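Local coordinates for predicted phosphatase, HAD family (Clostridium acetobutylicum, PDB 3MC1), which probably acts as a phosphatase of the haloacid dehalogenase superfamily, with a sodium ion held by aspartates in the site where such enzymes usually bind magnesium, at residues Tyr4-Phe9 / Gly102-Val107; Thr16-Gly21 / Phe83-Tyr88; Ile22-Lys27 / Glu38-Leu43; Asp161-Gly166 / Pro181-Thr186. One frame throughout, in Å; residues are numbered along the deposited sequence.

Interaction 1. Residues Tyr4-Phe9 / Gly102-Val107; sequences YNYVLF and GFHLVV
V7, F9 and L105 pack together on one face of the parallel sheet of this Rossmann-like HAD domain, where strand 6-9 runs parallel to strand 104-107. L105 CD2 bridges the other two, 3.9 Å from V7 CB and 4.0 Å from F9 CE2, at the edge of that ring. L98 of helix 91-101 closes over F9 and F103 on this face. On the other face L8 and V106 lie side by side and point the same way, L8 CG 4.0 Å from V106 CB, and V106 CG2 reaches the edge of the Y6 ring. Toward the start of the strands aromatic groups take over. The Y4 and F103 rings meet obliquely, planes 35° apart, with Y4 CE1 3.5 Å from F103 CE1. F103 CG stands anti to its own carbonyl carbon (chi1 -76°), which swings the ring toward Y4 and sets CD1 near V7 CG2. H104 CG lies over one face of the Y6 ring, the two rings oblique to each other, and H104 CB is 3.5 Å from Y6 CD1. Between the faces runs the parallel ladder: V7 N to H104 O, V106 N to V7 O and F9 N to V106 O. G102, at positive phi, ends helix 91-101 in a Schellman motif just before the strand. The polar edge closes with H104 N-H donating to N5 O at 2.7 Å, almost straight at 172°.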
# COMPACT_ATOMS: atom_id res chain seq x y z
N TYR A 4 12.88 -16.99 6.94
CA TYR A 4 12.37 -16.55 5.64
C TYR A 4 13.25 -15.35 5.26
O TYR A 4 13.73 -14.62 6.13
CB TYR A 4 10.87 -16.20 5.73
CG TYR A 4 10.52 -15.09 6.68
CD1 TYR A 4 10.61 -13.75 6.29
CD2 TYR A 4 10.14 -15.36 8.00
CE1 TYR A 4 10.33 -12.72 7.17
CE2 TYR A 4 9.86 -14.32 8.90
CZ TYR A 4 9.96 -13.01 8.47
OH TYR A 4 9.71 -11.97 9.34
N ASN A 5 13.48 -15.17 3.97
CA ASN A 5 14.36 -14.11 3.50
C ASN A 5 13.72 -12.86 2.91
O ASN A 5 14.39 -11.84 2.74
CB ASN A 5 15.32 -14.68 2.45
CG ASN A 5 16.25 -15.73 3.03
OD1 ASN A 5 17.15 -15.42 3.82
ND2 ASN A 5 16.05 -16.98 2.65
N TYR A 6 12.43 -12.92 2.60
CA TYR A 6 11.77 -11.78 1.99
C TYR A 6 10.67 -11.15 2.81
O TYR A 6 9.90 -11.83 3.48
CB TYR A 6 11.22 -12.19 0.63
CG TYR A 6 12.27 -12.46 -0.41
CD1 TYR A 6 12.68 -11.46 -1.30
CD2 TYR A 6 12.84 -13.73 -0.54
CE1 TYR A 6 13.62 -11.72 -2.30
CE2 TYR A 6 13.78 -14.00 -1.53
CZ TYR A 6 14.17 -12.99 -2.41
OH TYR A 6 15.08 -13.26 -3.40
N VAL A 7 10.61 -9.82 2.74
CA VAL A 7 9.60 -9.06 3.45
C VAL A 7 8.96 -8.09 2.44
O VAL A 7 9.63 -7.18 1.94
CB VAL A 7 10.22 -8.24 4.60
CG1 VAL A 7 9.13 -7.51 5.36
CG2 VAL A 7 11.03 -9.15 5.56
N LEU A 8 7.69 -8.32 2.13
CA LEU A 8 6.95 -7.45 1.21
C LEU A 8 6.16 -6.42 2.03
O LEU A 8 5.59 -6.74 3.06
CB LEU A 8 6.00 -8.27 0.34
CG LEU A 8 6.58 -8.94 -0.91
CD1 LEU A 8 7.67 -9.95 -0.52
CD2 LEU A 8 5.46 -9.63 -1.71
N PHE A 9 6.14 -5.17 1.55
CA PHE A 9 5.46 -4.08 2.23
C PHE A 9 4.51 -3.37 1.27
O PHE A 9 4.82 -3.23 0.08
CB PHE A 9 6.45 -2.99 2.67
CG PHE A 9 7.43 -3.40 3.75
CD1 PHE A 9 7.17 -3.13 5.08
CD2 PHE A 9 8.65 -3.98 3.41
CE1 PHE A 9 8.12 -3.42 6.08
CE2 PHE A 9 9.60 -4.28 4.38
CZ PHE A 9 9.34 -4.00 5.72
N GLY A 102 19.90 -9.04 6.85
CA GLY A 102 20.03 -9.85 5.65
C GLY A 102 18.74 -10.04 4.88
O GLY A 102 18.73 -10.71 3.84
N PHE A 103 17.64 -9.48 5.38
CA PHE A 103 16.34 -9.58 4.71
C PHE A 103 16.37 -8.88 3.35
O PHE A 103 17.08 -7.89 3.16
CB PHE A 103 15.25 -8.90 5.56
CG PHE A 103 14.80 -9.70 6.74
CD1 PHE A 103 14.10 -10.89 6.57
CD2 PHE A 103 15.04 -9.25 8.04
CE1 PHE A 103 13.64 -11.62 7.67
CE2 PHE A 103 14.59 -9.96 9.15
CZ PHE A 103 13.88 -11.15 8.97
N HIS A 104 15.62 -9.42 2.39
CA HIS A 104 15.50 -8.80 1.07
C HIS A 104 14.13 -8.11 1.17
O HIS A 104 13.13 -8.77 1.46
CB HIS A 104 15.47 -9.84 -0.04
CG HIS A 104 16.81 -10.45 -0.32
ND1 HIS A 104 17.41 -11.35 0.54
CD2 HIS A 104 17.67 -10.28 -1.35
CE1 HIS A 104 18.59 -11.70 0.05
NE2 HIS A 104 18.77 -11.07 -1.10
N LEU A 105 14.09 -6.80 0.93
CA LEU A 105 12.85 -6.04 1.05
C LEU A 105 12.22 -5.73 -0.30
O LEU A 105 12.92 -5.37 -1.24
CB LEU A 105 13.12 -4.73 1.82
CG LEU A 105 13.95 -4.87 3.12
CD1 LEU A 105 14.12 -3.51 3.81
CD2 LEU A 105 13.27 -5.85 4.06
N VAL A 106 10.89 -5.86 -0.37
CA VAL A 106 10.16 -5.62 -1.61
C VAL A 106 8.89 -4.81 -1.36
O VAL A 106 8.24 -4.97 -0.33
CB VAL A 106 9.74 -6.98 -2.27
CG1 VAL A 106 8.98 -6.73 -3.58
CG2 VAL A 106 10.98 -7.84 -2.55
N VAL A 107 8.54 -3.92 -2.28
CA VAL A 107 7.29 -3.18 -2.13
C VAL A 107 6.30 -3.85 -3.07
O VAL A 107 6.59 -4.07 -4.25
CB VAL A 107 7.42 -1.69 -2.53
CG1 VAL A 107 6.03 -1.05 -2.57
CG2 VAL A 107 8.30 -0.94 -1.53

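Interaction 2. Residues Thr16-Gly21 / Phe83-Tyr88; sequences TDSAEG and FENKVY
D17 N donates to K86 O at 2.7 Å, while the return bond from K86 N to D17 O is weak. These backbone bonds pair the two segments where the chain probably leaves the core domain for the helical cap and where it returns, as in HAD enzymes with a cap inserted after the first strand. D17 and E84 each centre an inverse gamma turn, and G21 N in the first turn of helix 19-31 reaches E84 O at 3.0 Å. Among side-chain polar links, N85 OD1 takes K86 N from its own segment, and one water joins N85 ND2, also bonded to M82 O, to T16 OG1. S18 OG turns to D12, a ligand of the sodium ion. In nonpolar packing, N85 OD1 lies against S18 CB and T16 CB, and D17 CB makes a CH-pi contact over one face of the Y88 ring, 4.0 Å from its centroid. D17 CG is anti to its backbone N (chi1 -178°), and the carboxylate lies within 3° of parallel to the ring. Of the charged pairs, D17 OD2 and K86 NZ form a long salt bridge of 3.9 Å. E20 and E84 stack nearly parallel carboxylates, E20 OE2 4.0 Å from E84 OE2; Y76 OH bonds E84 OE1. The join is made largely by main-chain polar groups, and the charged pairs are long or like-charged; K24, paired with E20 and weakly with E84, probably eases the repulsion.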
# COMPACT_ATOMS: atom_id res chain seq x y z
N THR A 16 4.42 5.07 4.21
CA THR A 16 4.18 6.51 4.17
C THR A 16 2.77 6.91 4.60
O THR A 16 1.80 6.22 4.31
CB THR A 16 4.40 7.06 2.73
OG1 THR A 16 3.53 6.37 1.83
CG2 THR A 16 5.82 6.83 2.29
N ASP A 17 2.68 8.04 5.30
CA ASP A 17 1.40 8.61 5.73
C ASP A 17 1.06 9.53 4.56
O ASP A 17 1.43 10.71 4.56
CB ASP A 17 1.58 9.44 7.01
CG ASP A 17 0.27 10.01 7.53
OD1 ASP A 17 -0.77 9.84 6.86
OD2 ASP A 17 0.30 10.62 8.61
N SER A 18 0.37 8.98 3.57
CA SER A 18 0.04 9.72 2.36
C SER A 18 -1.38 10.26 2.23
O SER A 18 -1.77 10.74 1.17
CB SER A 18 0.33 8.83 1.15
OG SER A 18 -0.06 7.49 1.42
N ALA A 19 -2.14 10.19 3.32
CA ALA A 19 -3.53 10.63 3.32
C ALA A 19 -3.80 12.03 2.74
O ALA A 19 -4.73 12.20 1.95
CB ALA A 19 -4.08 10.55 4.73
N GLU A 20 -3.00 13.02 3.12
CA GLU A 20 -3.22 14.37 2.63
C GLU A 20 -3.28 14.46 1.11
O GLU A 20 -4.27 14.92 0.55
CB GLU A 20 -2.14 15.33 3.14
CG GLU A 20 -2.10 16.64 2.34
CD GLU A 20 -1.11 17.65 2.88
OE1 GLU A 20 -0.04 17.24 3.37
OE2 GLU A 20 -1.42 18.86 2.80
N GLY A 21 -2.22 14.01 0.45
CA GLY A 21 -2.18 14.05 -1.01
C GLY A 21 -3.23 13.19 -1.69
O GLY A 21 -3.79 13.59 -2.71
N PHE A 83 3.49 14.43 -3.34
CA PHE A 83 4.42 15.14 -2.46
C PHE A 83 3.80 15.53 -1.12
O PHE A 83 4.53 15.78 -0.16
CB PHE A 83 4.96 16.39 -3.18
CG PHE A 83 5.65 16.08 -4.48
CD1 PHE A 83 6.79 15.28 -4.51
CD2 PHE A 83 5.16 16.57 -5.69
CE1 PHE A 83 7.43 14.97 -5.72
CE2 PHE A 83 5.78 16.27 -6.90
CZ PHE A 83 6.92 15.47 -6.91
N GLU A 84 2.48 15.60 -1.05
CA GLU A 84 1.77 15.92 0.19
C GLU A 84 1.73 14.55 0.85
O GLU A 84 0.69 13.89 0.96
CB GLU A 84 0.38 16.46 -0.15
CG GLU A 84 0.47 17.68 -1.07
CD GLU A 84 -0.87 18.33 -1.35
OE1 GLU A 84 -1.78 17.65 -1.86
OE2 GLU A 84 -1.01 19.54 -1.07
N ASN A 85 2.91 14.16 1.30
CA ASN A 85 3.18 12.84 1.84
C ASN A 85 4.23 12.96 2.96
O ASN A 85 4.89 14.00 3.09
CB ASN A 85 3.78 12.04 0.69
CG ASN A 85 3.45 10.59 0.74
OD1 ASN A 85 3.23 10.02 1.80
ND2 ASN A 85 3.45 9.96 -0.43
N LYS A 86 4.38 11.89 3.73
CA LYS A 86 5.35 11.84 4.83
C LYS A 86 5.68 10.39 5.09
O LYS A 86 4.85 9.51 4.88
CB LYS A 86 4.76 12.43 6.12
CG LYS A 86 4.45 13.92 6.08
CD LYS A 86 3.72 14.38 7.35
CE LYS A 86 2.37 13.69 7.52
NZ LYS A 86 1.57 14.26 8.64
N VAL A 87 6.91 10.12 5.53
CA VAL A 87 7.31 8.76 5.87
C VAL A 87 6.98 8.58 7.35
O VAL A 87 7.23 9.50 8.14
CB VAL A 87 8.83 8.56 5.65
CG1 VAL A 87 9.26 7.19 6.16
CG2 VAL A 87 9.16 8.68 4.17
N TYR A 88 6.41 7.44 7.72
CA TYR A 88 6.07 7.22 9.13
C TYR A 88 7.35 7.19 9.95
O TYR A 88 8.37 6.67 9.50
CB TYR A 88 5.32 5.89 9.31
CG TYR A 88 3.87 5.90 8.89
CD1 TYR A 88 2.90 6.57 9.64
CD2 TYR A 88 3.46 5.23 7.73
CE1 TYR A 88 1.55 6.57 9.24
CE2 TYR A 88 2.13 5.22 7.34
CZ TYR A 88 1.18 5.89 8.09
OH TYR A 88 -0.13 5.90 7.66
O HOH W 1 3.08 7.05 -0.94

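Interaction 3. Residues Ile22-Lys27 / Glu38-Leu43; sequences ITKSVK and EDLSSL
L40 and L43 turn their side chains onto helix 19-31 through the same first torsion, CG anti to the carbonyl carbon (chi1 -60° and -61°), and both continue extended at chi2. L40 thereby spreads its two methyls over the K24 and K27 side of the helix. L40 CD1 lies 3.8 Å from K24 CG, whereas L40 CD2 meets K27 CE at 3.5 Å, a tight carbon pair. K27 leaves the helix with CG anti to the backbone N (chi1 177°) and bends at chi3 and chi4, so that its aliphatic chain crosses L40 at about a right angle and its amine bonds V37 O. K24 stays extended and takes its amine to E20. T23 sits between the two leucines. Its OG1 lies 3.5 Å from L40 CB but is bonded to A19 O of the preceding helical turn, and its CG2 faces L43 CB at 3.9 Å. L43 CD1 reaches farther in, touching T23 O and, at 3.8 Å, V26 CG1. The contact is therefore apolar, made by leucine side chains against a threonine, a valine and the carbon chains of two lysines. The leucines flank a 3-10 turn, in which S42 N bonds D39 O and L43 N bonds L40 O. In what is probably the helical cap, as in many HAD phosphatases, this packing folds the connection between helices 19-31 and 51-59 back onto the first of them. V26 and L43 also meet F55 and Y59 of helix 51-59, respectively, while S25 faces helix 63-81.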
# COMPACT_ATOMS: atom_id res chain seq x y z
N ILE A 22 -3.49 12.00 -1.15
CA ILE A 22 -4.47 11.10 -1.74
C ILE A 22 -5.90 11.61 -1.56
O ILE A 22 -6.67 11.61 -2.51
CB ILE A 22 -4.33 9.67 -1.15
CG1 ILE A 22 -2.96 9.09 -1.52
CG2 ILE A 22 -5.44 8.76 -1.67
CD1 ILE A 22 -2.65 7.74 -0.88
N THR A 23 -6.25 12.03 -0.36
CA THR A 23 -7.62 12.52 -0.14
C THR A 23 -7.86 13.79 -0.93
O THR A 23 -8.97 14.03 -1.41
CB THR A 23 -7.92 12.76 1.36
OG1 THR A 23 -6.96 13.67 1.92
CG2 THR A 23 -7.89 11.44 2.13
N LYS A 24 -6.82 14.60 -1.10
CA LYS A 24 -6.95 15.83 -1.87
C LYS A 24 -7.13 15.53 -3.36
O LYS A 24 -7.87 16.23 -4.04
CB LYS A 24 -5.74 16.74 -1.63
CG LYS A 24 -5.86 17.57 -0.37
CD LYS A 24 -4.66 18.48 -0.13
CE LYS A 24 -4.85 19.27 1.16
NZ LYS A 24 -3.74 20.23 1.43
N SER A 25 -6.48 14.48 -3.85
CA SER A 25 -6.61 14.09 -5.25
C SER A 25 -8.02 13.55 -5.50
O SER A 25 -8.61 13.78 -6.56
CB SER A 25 -5.56 13.04 -5.63
OG SER A 25 -4.24 13.54 -5.46
N VAL A 26 -8.55 12.81 -4.54
CA VAL A 26 -9.89 12.26 -4.66
C VAL A 26 -10.91 13.41 -4.63
O VAL A 26 -11.83 13.45 -5.43
CB VAL A 26 -10.20 11.27 -3.52
CG1 VAL A 26 -11.63 10.74 -3.64
CG2 VAL A 26 -9.19 10.13 -3.56
N LYS A 27 -10.72 14.35 -3.70
CA LYS A 27 -11.63 15.49 -3.59
C LYS A 27 -11.60 16.29 -4.88
O LYS A 27 -12.64 16.75 -5.36
CB LYS A 27 -11.24 16.39 -2.41
CG LYS A 27 -12.12 17.63 -2.30
CD LYS A 27 -11.52 18.66 -1.36
CE LYS A 27 -12.14 18.61 0.03
NZ LYS A 27 -13.52 19.18 0.04
N GLU A 38 -17.42 17.08 2.74
CA GLU A 38 -17.29 17.93 3.92
C GLU A 38 -15.83 18.05 4.37
O GLU A 38 -15.29 19.15 4.47
CB GLU A 38 -18.16 17.41 5.08
CG GLU A 38 -17.68 16.12 5.75
CD GLU A 38 -17.92 14.88 4.91
OE1 GLU A 38 -17.35 14.78 3.80
OE2 GLU A 38 -18.67 14.00 5.37
N ASP A 39 -15.19 16.91 4.63
CA ASP A 39 -13.80 16.93 5.05
C ASP A 39 -13.04 15.75 4.46
O ASP A 39 -13.57 14.64 4.36
CB ASP A 39 -13.69 16.94 6.58
CG ASP A 39 -14.14 15.64 7.20
OD1 ASP A 39 -15.23 15.15 6.84
OD2 ASP A 39 -13.40 15.10 8.05
N LEU A 40 -11.79 16.01 4.09
CA LEU A 40 -10.91 15.02 3.49
C LEU A 40 -10.89 13.71 4.25
O LEU A 40 -10.91 12.63 3.66
CB LEU A 40 -9.49 15.58 3.41
CG LEU A 40 -9.33 16.86 2.58
CD1 LEU A 40 -7.95 17.43 2.79
CD2 LEU A 40 -9.57 16.54 1.12
N SER A 41 -10.86 13.80 5.58
CA SER A 41 -10.83 12.62 6.43
C SER A 41 -11.85 11.56 6.03
O SER A 41 -11.61 10.36 6.20
CB SER A 41 -11.05 13.03 7.89
OG SER A 41 -10.91 11.92 8.75
N SER A 42 -12.98 11.98 5.49
CA SER A 42 -14.01 11.03 5.09
C SER A 42 -13.59 10.25 3.84
O SER A 42 -14.29 9.32 3.42
CB SER A 42 -15.34 11.76 4.83
OG SER A 42 -15.25 12.62 3.72
N LEU A 43 -12.46 10.62 3.26
CA LEU A 43 -11.96 9.94 2.08
C LEU A 43 -10.75 9.06 2.41
O LEU A 43 -10.08 8.56 1.51
CB LEU A 43 -11.58 10.96 1.00
CG LEU A 43 -12.71 11.86 0.49
CD1 LEU A 43 -12.18 12.84 -0.54
CD2 LEU A 43 -13.82 11.00 -0.09

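Interaction 4. Residues Asp161-Gly166 / Pro181-Thr186; sequences DAIMIG and PSIGVT
I163 stands across P181 at about a right angle, its CG2 3.4 Å from P181 CG, a tight carbon pair at the start of two parallel strands. I163 CG1 lies between the backbone N and the carbonyl carbon (chi1 63°), and the branch it carries ends at CD1, 3.9 Å from I183 CD1. Those two isoleucines meet obliquely. Farther along, the I165 and V185 side chains cross at about a right angle, I165 CG2 4.0 Å from V185 CG1. M164, a selenomethionine, and S182 face the other side of the sheet, where both touch A175 of helix 169-176, the crossover helix of this right-handed beta-alpha-beta unit. The backbones are joined by a parallel ladder: M164 N to P181 O, I183 N to M164 O, G166 N to I183 O and V185 N to G166 O, the last at 2.9 Å. Strand 6-9 lies beside strand 162-166, with L8 on M164 and V7 on I165, and strand 202-204 lies beside 182-185. G166 precedes D167, a sodium ligand. Main-chain bonds thus set the register and branched side chains fill one face, an apolar base, consistent with the strand end placing D167 at the sodium ion.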
# COMPACT_ATOMS: atom_id res chain seq x y z
N ASP A 161 9.07 -18.41 2.12
CA ASP A 161 10.26 -17.58 2.29
C ASP A 161 9.93 -16.09 2.32
O ASP A 161 10.81 -15.25 2.13
CB ASP A 161 11.24 -17.88 1.15
CG ASP A 161 12.62 -17.34 1.42
OD1 ASP A 161 13.06 -17.38 2.59
OD2 ASP A 161 13.28 -16.88 0.47
N ALA A 162 8.67 -15.75 2.59
CA ALA A 162 8.29 -14.35 2.62
C ALA A 162 7.03 -14.08 3.43
O ALA A 162 6.24 -14.99 3.68
CB ALA A 162 8.09 -13.85 1.20
N ILE A 163 6.87 -12.83 3.84
CA ILE A 163 5.70 -12.39 4.59
C ILE A 163 5.22 -11.07 3.97
O ILE A 163 5.97 -10.39 3.27
CB ILE A 163 6.04 -12.15 6.07
CG1 ILE A 163 7.07 -11.02 6.19
CG2 ILE A 163 6.59 -13.44 6.71
CD1 ILE A 163 7.22 -10.48 7.62
N MSE A 164 3.97 -10.72 4.23
CA MSE A 164 3.39 -9.48 3.70
C MSE A 164 3.02 -8.54 4.84
O MSE A 164 2.38 -8.95 5.80
CB MSE A 164 2.15 -9.82 2.86
CG MSE A 164 1.40 -8.62 2.32
SE MSE A 164 2.45 -7.56 1.08
CE MSE A 164 1.35 -5.95 1.07
N ILE A 165 3.44 -7.28 4.74
CA ILE A 165 3.12 -6.28 5.75
C ILE A 165 2.17 -5.25 5.14
O ILE A 165 2.48 -4.66 4.09
CB ILE A 165 4.40 -5.54 6.26
CG1 ILE A 165 5.28 -6.45 7.13
CG2 ILE A 165 3.98 -4.37 7.15
CD1 ILE A 165 5.56 -7.79 6.56
N GLY A 166 1.03 -5.02 5.78
CA GLY A 166 0.05 -4.07 5.27
C GLY A 166 -0.83 -3.52 6.38
O GLY A 166 -0.80 -4.04 7.50
N PRO A 181 2.10 -15.43 5.07
CA PRO A 181 1.59 -14.98 6.36
C PRO A 181 1.59 -13.47 6.25
O PRO A 181 2.34 -12.90 5.43
CB PRO A 181 2.63 -15.50 7.35
CG PRO A 181 3.89 -15.48 6.54
CD PRO A 181 3.44 -16.02 5.19
N SER A 182 0.76 -12.81 7.04
CA SER A 182 0.69 -11.36 7.00
C SER A 182 0.74 -10.73 8.38
O SER A 182 0.25 -11.30 9.36
CB SER A 182 -0.60 -10.93 6.30
OG SER A 182 -1.74 -11.47 6.94
N ILE A 183 1.38 -9.57 8.45
CA ILE A 183 1.45 -8.80 9.67
C ILE A 183 0.68 -7.53 9.33
O ILE A 183 1.06 -6.78 8.42
CB ILE A 183 2.88 -8.38 10.05
CG1 ILE A 183 3.77 -9.61 10.27
CG2 ILE A 183 2.82 -7.54 11.33
CD1 ILE A 183 5.20 -9.24 10.67
N GLY A 184 -0.41 -7.29 10.04
CA GLY A 184 -1.19 -6.09 9.80
C GLY A 184 -0.74 -5.03 10.80
O GLY A 184 -0.43 -5.35 11.95
N VAL A 185 -0.67 -3.78 10.36
CA VAL A 185 -0.28 -2.70 11.25
C VAL A 185 -1.48 -1.79 11.43
O VAL A 185 -2.24 -1.56 10.49
CB VAL A 185 0.92 -1.89 10.69
CG1 VAL A 185 2.07 -2.86 10.36
CG2 VAL A 185 0.50 -1.10 9.46
N THR A 186 -1.67 -1.28 12.65
CA THR A 186 -2.81 -0.41 12.94
C THR A 186 -2.49 1.08 12.97
O THR A 186 -3.38 1.88 13.23
CB THR A 186 -3.48 -0.79 14.29
OG1 THR A 186 -2.50 -0.76 15.33
CG2 THR A 186 -4.12 -2.19 14.21

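How the interactions relate
Interactions 1 and 4 belong to one parallel sheet: strands 6-9 and 162-166 are neighbours, joined by bonds such as I165 N to L8 O, and N5 N to D161 OD1, a probable hydrogen bond, joins the segments just before them. Both combine ladders with apolar packing, but interaction 4 is more deeply buried, while interaction 1 ends in partly exposed aromatics. Interactions 2 and 3 share helix 19-31 instead and touch where E84 OE1 meets K24 CD. Interaction 2 is polar, with water and charges, at the passage from sheet domain to helices; interaction 3 is apolar packing of helix 19-31 against the connection after it; both are partly buried.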